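Long-range contact in TSC1 N-terminal domain (Chaetomium thermophilum, PDB 7A0M), which probably binds lysosomal phosphoinositides as part of the TSC complex, supporting its translocation and the regulation of mTORC1: residues F327-D340 against H376-E390. Numbering follows the deposited sequence.
Sequences FTILYGLYPINFVD and HLLHPNFYEYTIETE
Glu-390 reaches across to the start of helix 335-343, and its carboxylate accepts four hydrogen bonds. With CG anti to the backbone N (chi1 176°) and the chain extended beyond it, OE1 takes Ile-336 N at 3.0 Å on its syn lone pair. OE2 is shared by Asn-337 N and by Asn-337 ND2, the latter at 2.6 Å; both donors come from the same face of the carboxylate, one on the syn side, the other on the anti side. Asn-381 ND2 supplies the fourth bond, to OE1, nearly straight at 177°. Two backbone N-H groups of the first helical turn are thus satisfied by a buried acid, whose charge the helix end would be expected to stabilise.

His-379 is fixed on three counts. Its ND1 accepts Asn-381 N within the ring plane, its NE2 donates to Gly-332 O (2.9 Å) from above the carbonyl plane, and Pro-335 CG sits 3.3 Å above the ring, over its centre, a CH-pi contact. An edge of the imidazole also faces the Tyr-331 ring, the planes being 86° apart. Tyr-331 in turn donates its OH to Leu-377 O (2.6 Å), while Thr-328 OG1 bonds His-376 NE2 at 2.6 Å. CD1 and CE1 of Phe-327 lie over one face of the His-376 ring, the two rings meeting obliquely. Farther along, Ile-336 CG1 approaches the face of Phe-382 at 3.8 Å from CE1, and Val-339 CG2 meets that ring's edge. Phe-382 also meets its counterpart in the second subunit, so the contact forms part of that interface.

A carboxylate from a distant segment thus accepts first-turn N-H groups of helix 335-343, joining the consecutive helices 323-333 and 335-343, which break at Tyr-334, to the 376-390 connection within the all-helical Hamartin-family region.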
loop_
_atom_site.group_PDB
_atom_site.type_symbol
_atom_site.label_atom_id
_atom_site.label_comp_id
_atom_site.label_asym_id
_atom_site.label_seq_id
_atom_site.Cartn_x
_atom_site.Cartn_y
_atom_site.Cartn_z
ATOM N N PHE B 327 4.453 -11.733 -6.837
ATOM C CA PHE B 327 3.885 -11.181 -5.611
ATOM C C PHE B 327 2.600 -10.417 -5.904
ATOM O O PHE B 327 1.611 -10.546 -5.174
ATOM C CB PHE B 327 4.909 -10.273 -4.924
ATOM C CG PHE B 327 4.452 -9.723 -3.595
ATOM C CD1 PHE B 327 3.622 -8.613 -3.528
ATOM C CD2 PHE B 327 4.871 -10.308 -2.411
ATOM C CE1 PHE B 327 3.207 -8.109 -2.309
ATOM C CE2 PHE B 327 4.461 -9.805 -1.188
ATOM C CZ PHE B 327 3.629 -8.706 -1.138
ATOM N N THR B 328 2.603 -9.613 -6.971
ATOM C CA THR B 328 1.438 -8.799 -7.300
ATOM C C THR B 328 0.221 -9.663 -7.608
ATOM O O THR B 328 -0.888 -9.374 -7.143
ATOM C CB THR B 328 1.762 -7.885 -8.483
ATOM O OG1 THR B 328 2.713 -6.895 -8.074
ATOM C CG2 THR B 328 0.506 -7.195 -8.992
ATOM N N ILE B 329 0.408 -10.736 -8.379
ATOM C CA ILE B 329 -0.738 -11.549 -8.773
ATOM C C ILE B 329 -1.241 -12.382 -7.599
ATOM O O ILE B 329 -2.451 -12.610 -7.468
ATOM C CB ILE B 329 -0.388 -12.420 -9.998
ATOM C CG1 ILE B 329 -1.660 -12.966 -10.650
ATOM C CG2 ILE B 329 0.553 -13.559 -9.627
ATOM C CD1 ILE B 329 -2.591 -11.884 -11.157
ATOM N N LEU B 330 -0.344 -12.841 -6.723
ATOM C CA LEU B 330 -0.778 -13.565 -5.532
ATOM C C LEU B 330 -1.501 -12.637 -4.565
ATOM O O LEU B 330 -2.560 -12.982 -4.027
ATOM C CB LEU B 330 0.419 -14.224 -4.846
ATOM C CG LEU B 330 1.123 -15.374 -5.565
ATOM C CD1 LEU B 330 2.325 -15.836 -4.756
ATOM C CD2 LEU B 330 0.162 -16.527 -5.810
ATOM N N TYR B 331 -0.939 -11.449 -4.334
ATOM C CA TYR B 331 -1.574 -10.480 -3.450
ATOM C C TYR B 331 -2.865 -9.937 -4.049
ATOM O O TYR B 331 -3.795 -9.598 -3.309
ATOM C CB TYR B 331 -0.598 -9.342 -3.149
ATOM C CG TYR B 331 -1.166 -8.233 -2.294
ATOM C CD1 TYR B 331 -1.316 -8.393 -0.924
ATOM C CD2 TYR B 331 -1.539 -7.020 -2.857
ATOM C CE1 TYR B 331 -1.829 -7.378 -0.137
ATOM C CE2 TYR B 331 -2.053 -6.000 -2.081
ATOM C CZ TYR B 331 -2.196 -6.186 -0.722
ATOM O OH TYR B 331 -2.707 -5.171 0.054
ATOM N N GLY B 332 -2.942 -9.844 -5.378
ATOM C CA GLY B 332 -4.156 -9.352 -6.006
ATOM C C GLY B 332 -5.314 -10.325 -5.931
ATOM O O GLY B 332 -6.473 -9.907 -5.847
ATOM N N LEU B 333 -5.026 -11.627 -5.958
ATOM C CA LEU B 333 -6.068 -12.646 -5.996
ATOM C C LEU B 333 -6.473 -13.122 -4.603
ATOM O O LEU B 333 -7.666 -13.228 -4.307
ATOM C CB LEU B 333 -5.611 -13.832 -6.852
ATOM C CG LEU B 333 -5.392 -13.511 -8.331
ATOM C CD1 LEU B 333 -5.017 -14.761 -9.117
ATOM C CD2 LEU B 333 -6.630 -12.855 -8.917
ATOM N N TYR B 334 -5.499 -13.426 -3.746
ATOM C CA TYR B 334 -5.765 -13.934 -2.398
ATOM C C TYR B 334 -4.868 -13.212 -1.403
ATOM O O TYR B 334 -3.935 -13.797 -0.840
ATOM C CB TYR B 334 -5.562 -15.450 -2.336
ATOM C CG TYR B 334 -6.570 -16.226 -3.151
ATOM C CD1 TYR B 334 -6.335 -16.518 -4.489
ATOM C CD2 TYR B 334 -7.761 -16.661 -2.585
ATOM C CE1 TYR B 334 -7.256 -17.223 -5.238
ATOM C CE2 TYR B 334 -8.688 -17.367 -3.326
ATOM C CZ TYR B 334 -8.430 -17.645 -4.651
ATOM O OH TYR B 334 -9.351 -18.349 -5.394
ATOM N N PRO B 335 -5.127 -11.923 -1.161
ATOM C CA PRO B 335 -4.253 -11.164 -0.247
ATOM C C PRO B 335 -4.286 -11.660 1.187
ATOM O O PRO B 335 -3.228 -11.783 1.817
ATOM C CB PRO B 335 -4.798 -9.734 -0.360
ATOM C CG PRO B 335 -6.224 -9.916 -0.762
ATOM C CD PRO B 335 -6.230 -11.099 -1.682
ATOM N N ILE B 336 -5.473 -11.943 1.726
ATOM C CA ILE B 336 -5.579 -12.325 3.132
ATOM C C ILE B 336 -4.868 -13.650 3.383
ATOM O O ILE B 336 -4.174 -13.817 4.394
ATOM C CB ILE B 336 -7.057 -12.379 3.560
ATOM C CG1 ILE B 336 -7.730 -11.031 3.298
ATOM C CG2 ILE B 336 -7.174 -12.755 5.029
ATOM C CD1 ILE B 336 -9.210 -11.017 3.601
ATOM N N ASN B 337 -5.028 -14.611 2.472
ATOM C CA ASN B 337 -4.304 -15.871 2.601
ATOM C C ASN B 337 -2.811 -15.692 2.353
ATOM O O ASN B 337 -1.996 -16.387 2.969
ATOM C CB ASN B 337 -4.883 -16.914 1.646
ATOM C CG ASN B 337 -6.198 -17.487 2.139
ATOM O OD1 ASN B 337 -6.227 -18.531 2.789
ATOM N ND2 ASN B 337 -7.293 -16.803 1.832
ATOM N N PHE B 338 -2.434 -14.775 1.457
ATOM C CA PHE B 338 -1.020 -14.580 1.147
ATOM C C PHE B 338 -0.275 -13.976 2.331
ATOM O O PHE B 338 0.788 -14.469 2.725
ATOM C CB PHE B 338 -0.869 -13.694 -0.090
ATOM C CG PHE B 338 0.532 -13.642 -0.633
ATOM C CD1 PHE B 338 1.422 -14.681 -0.404
ATOM C CD2 PHE B 338 0.964 -12.547 -1.362
ATOM C CE1 PHE B 338 2.712 -14.630 -0.901
ATOM C CE2 PHE B 338 2.252 -12.490 -1.859
ATOM C CZ PHE B 338 3.127 -13.532 -1.629
ATOM N N VAL B 339 -0.814 -12.900 2.910
ATOM C CA VAL B 339 -0.141 -12.269 4.041
ATOM C C VAL B 339 -0.190 -13.170 5.268
ATOM O O VAL B 339 0.679 -13.084 6.143
ATOM C CB VAL B 339 -0.743 -10.880 4.330
ATOM C CG1 VAL B 339 -0.722 -10.018 3.076
ATOM C CG2 VAL B 339 -2.158 -11.004 4.880
ATOM N N ASP B 340 -1.194 -14.048 5.357
ATOM C CA ASP B 340 -1.221 -15.020 6.444
ATOM C C ASP B 340 -0.130 -16.070 6.281
ATOM O O ASP B 340 0.409 -16.561 7.279
ATOM C CB ASP B 340 -2.592 -15.688 6.528
ATOM C CG ASP B 340 -2.753 -16.528 7.780
ATOM O OD1 ASP B 340 -2.968 -15.946 8.866
ATOM O OD2 ASP B 340 -2.663 -17.770 7.681
ATOM N N HIS B 376 2.608 -2.006 -2.706
ATOM C CA HIS B 376 1.215 -2.383 -2.895
ATOM C C HIS B 376 0.309 -1.673 -1.900
ATOM O O HIS B 376 0.614 -1.596 -0.706
ATOM C CB HIS B 376 1.043 -3.899 -2.777
ATOM C CG HIS B 376 1.632 -4.659 -3.925
ATOM N ND1 HIS B 376 2.981 -4.915 -4.034
ATOM C CD2 HIS B 376 1.056 -5.205 -5.022
ATOM C CE1 HIS B 376 3.211 -5.592 -5.144
ATOM N NE2 HIS B 376 2.058 -5.782 -5.762
ATOM N N LEU B 377 -0.812 -1.167 -2.409
ATOM C CA LEU B 377 -1.834 -0.545 -1.584
ATOM C C LEU B 377 -2.576 -1.598 -0.764
ATOM O O LEU B 377 -2.509 -2.801 -1.038
ATOM C CB LEU B 377 -2.828 0.223 -2.455
ATOM C CG LEU B 377 -2.264 1.339 -3.336
ATOM C CD1 LEU B 377 -3.262 1.702 -4.426
ATOM C CD2 LEU B 377 -1.911 2.557 -2.500
ATOM N N LEU B 378 -3.288 -1.129 0.259
ATOM C CA LEU B 378 -4.174 -2.005 1.015
ATOM C C LEU B 378 -5.239 -2.597 0.099
ATOM O O LEU B 378 -5.881 -1.881 -0.676
ATOM C CB LEU B 378 -4.828 -1.235 2.162
ATOM C CG LEU B 378 -5.782 -2.035 3.054
ATOM C CD1 LEU B 378 -5.027 -3.103 3.835
ATOM C CD2 LEU B 378 -6.546 -1.115 3.994
ATOM N N HIS B 379 -5.424 -3.911 0.192
ATOM C CA HIS B 379 -6.336 -4.622 -0.694
ATOM C C HIS B 379 -7.773 -4.471 -0.201
ATOM O O HIS B 379 -8.021 -4.513 1.007
ATOM C CB HIS B 379 -5.960 -6.100 -0.767
ATOM C CG HIS B 379 -6.537 -6.817 -1.947
ATOM N ND1 HIS B 379 -7.872 -7.145 -2.040
ATOM C CD2 HIS B 379 -5.955 -7.287 -3.077
ATOM C CE1 HIS B 379 -8.090 -7.775 -3.181
ATOM N NE2 HIS B 379 -6.943 -7.875 -3.827
ATOM N N PRO B 380 -8.735 -4.283 -1.109
ATOM C CA PRO B 380 -10.139 -4.173 -0.675
ATOM C C PRO B 380 -10.661 -5.412 0.035
ATOM O O PRO B 380 -11.644 -5.305 0.781
ATOM C CB PRO B 380 -10.899 -3.924 -1.986
ATOM C CG PRO B 380 -9.878 -3.432 -2.947
ATOM C CD PRO B 380 -8.575 -4.052 -2.555
ATOM N N ASN B 381 -10.044 -6.580 -0.174
ATOM C CA ASN B 381 -10.489 -7.791 0.510
ATOM C C ASN B 381 -10.408 -7.644 2.023
ATOM O O ASN B 381 -11.188 -8.271 2.749
ATOM C CB ASN B 381 -9.660 -8.991 0.052
ATOM C CG ASN B 381 -10.120 -9.540 -1.282
ATOM O OD1 ASN B 381 -10.770 -8.842 -2.063
ATOM N ND2 ASN B 381 -9.796 -10.798 -1.546
ATOM N N PHE B 382 -9.479 -6.825 2.513
ATOM C CA PHE B 382 -9.345 -6.628 3.950
ATOM C C PHE B 382 -10.546 -5.898 4.542
ATOM O O PHE B 382 -10.707 -5.900 5.767
ATOM C CB PHE B 382 -8.044 -5.884 4.263
ATOM C CG PHE B 382 -6.802 -6.711 4.032
ATOM C CD1 PHE B 382 -6.441 -7.711 4.922
ATOM C CD2 PHE B 382 -5.999 -6.489 2.924
ATOM C CE1 PHE B 382 -5.305 -8.472 4.709
ATOM C CE2 PHE B 382 -4.862 -7.248 2.709
ATOM C CZ PHE B 382 -4.516 -8.240 3.603
ATOM N N TYR B 383 -11.389 -5.288 3.706
ATOM C CA TYR B 383 -12.653 -4.703 4.131
ATOM C C TYR B 383 -13.834 -5.628 3.920
ATOM O O TYR B 383 -14.958 -5.255 4.266
ATOM C CB TYR B 383 -12.991 -3.467 3.289
ATOM C CG TYR B 383 -12.210 -2.196 3.469
ATOM C CD1 TYR B 383 -11.372 -1.998 4.551
ATOM C CD2 TYR B 383 -12.330 -1.175 2.536
ATOM C CE1 TYR B 383 -10.670 -0.811 4.694
ATOM C CE2 TYR B 383 -11.639 0.001 2.671
ATOM C CZ TYR B 383 -10.812 0.180 3.750
ATOM O OH TYR B 383 -10.130 1.365 3.864
ATOM N N GLU B 384 -13.619 -6.826 3.395
ATOM C CA GLU B 384 -14.768 -7.526 2.847
ATOM C C GLU B 384 -14.807 -8.994 3.247
ATOM O O GLU B 384 -15.887 -9.575 3.396
ATOM C CB GLU B 384 -14.751 -7.346 1.325
ATOM C CG GLU B 384 -16.042 -7.634 0.607
ATOM C CD GLU B 384 -16.101 -6.918 -0.733
ATOM O OE1 GLU B 384 -15.152 -6.168 -1.047
ATOM O OE2 GLU B 384 -17.092 -7.091 -1.468
ATOM N N TYR B 385 -13.639 -9.606 3.421
ATOM C CA TYR B 385 -13.552 -11.043 3.606
ATOM C C TYR B 385 -12.712 -11.376 4.827
ATOM O O TYR B 385 -11.908 -10.571 5.303
ATOM C CB TYR B 385 -12.954 -11.725 2.367
ATOM C CG TYR B 385 -13.721 -11.425 1.106
ATOM C CD1 TYR B 385 -14.917 -12.075 0.831
ATOM C CD2 TYR B 385 -13.268 -10.483 0.198
ATOM C CE1 TYR B 385 -15.633 -11.799 -0.319
ATOM C CE2 TYR B 385 -13.978 -10.203 -0.954
ATOM C CZ TYR B 385 -15.159 -10.864 -1.206
ATOM O OH TYR B 385 -15.869 -10.587 -2.351
ATOM N N THR B 386 -12.931 -12.583 5.329
ATOM C CA THR B 386 -12.035 -13.232 6.264
ATOM C C THR B 386 -11.104 -14.144 5.473
ATOM O O THR B 386 -11.200 -14.259 4.248
ATOM C CB THR B 386 -12.822 -14.017 7.315
ATOM O OG1 THR B 386 -13.514 -15.103 6.685
ATOM C CG2 THR B 386 -13.837 -13.116 8.002
ATOM N N ILE B 387 -10.181 -14.797 6.180
ATOM C CA ILE B 387 -9.302 -15.742 5.507
ATOM C C ILE B 387 -10.088 -16.940 4.985
ATOM O O ILE B 387 -9.656 -17.597 4.032
ATOM C CB ILE B 387 -8.161 -16.171 6.449
ATOM C CG1 ILE B 387 -7.118 -16.997 5.692
ATOM C CG2 ILE B 387 -8.706 -16.944 7.642
ATOM C CD1 ILE B 387 -5.899 -17.340 6.515
ATOM N N GLU B 388 -11.255 -17.223 5.572
ATOM C CA GLU B 388 -12.090 -18.326 5.112
ATOM C C GLU B 388 -12.911 -17.932 3.888
ATOM O O GLU B 388 -12.857 -18.597 2.848
ATOM C CB GLU B 388 -13.010 -18.795 6.242
ATOM C CG GLU B 388 -12.299 -19.493 7.385
ATOM C CD GLU B 388 -11.513 -20.703 6.923
ATOM O OE1 GLU B 388 -10.268 -20.669 7.005
ATOM O OE2 GLU B 388 -12.141 -21.682 6.468
ATOM N N THR B 389 -13.685 -16.848 3.999
ATOM C CA THR B 389 -14.589 -16.461 2.922
ATOM C C THR B 389 -13.854 -15.966 1.682
ATOM O O THR B 389 -14.429 -15.993 0.590
ATOM C CB THR B 389 -15.566 -15.388 3.405
ATOM O OG1 THR B 389 -14.837 -14.299 3.983
ATOM C CG2 THR B 389 -16.520 -15.965 4.440
ATOM N N GLU B 390 -12.605 -15.512 1.822
ATOM C CA GLU B 390 -11.816 -15.174 0.641
ATOM C C GLU B 390 -11.653 -16.385 -0.268
ATOM O O GLU B 390 -11.684 -16.260 -1.499
ATOM C CB GLU B 390 -10.452 -14.624 1.057
ATOM C CG GLU B 390 -9.530 -14.327 -0.114
ATOM C CD GLU B 390 -8.200 -13.756 0.325
ATOM O OE1 GLU B 390 -8.101 -12.519 0.452
ATOM O OE2 GLU B 390 -7.257 -14.542 0.557
#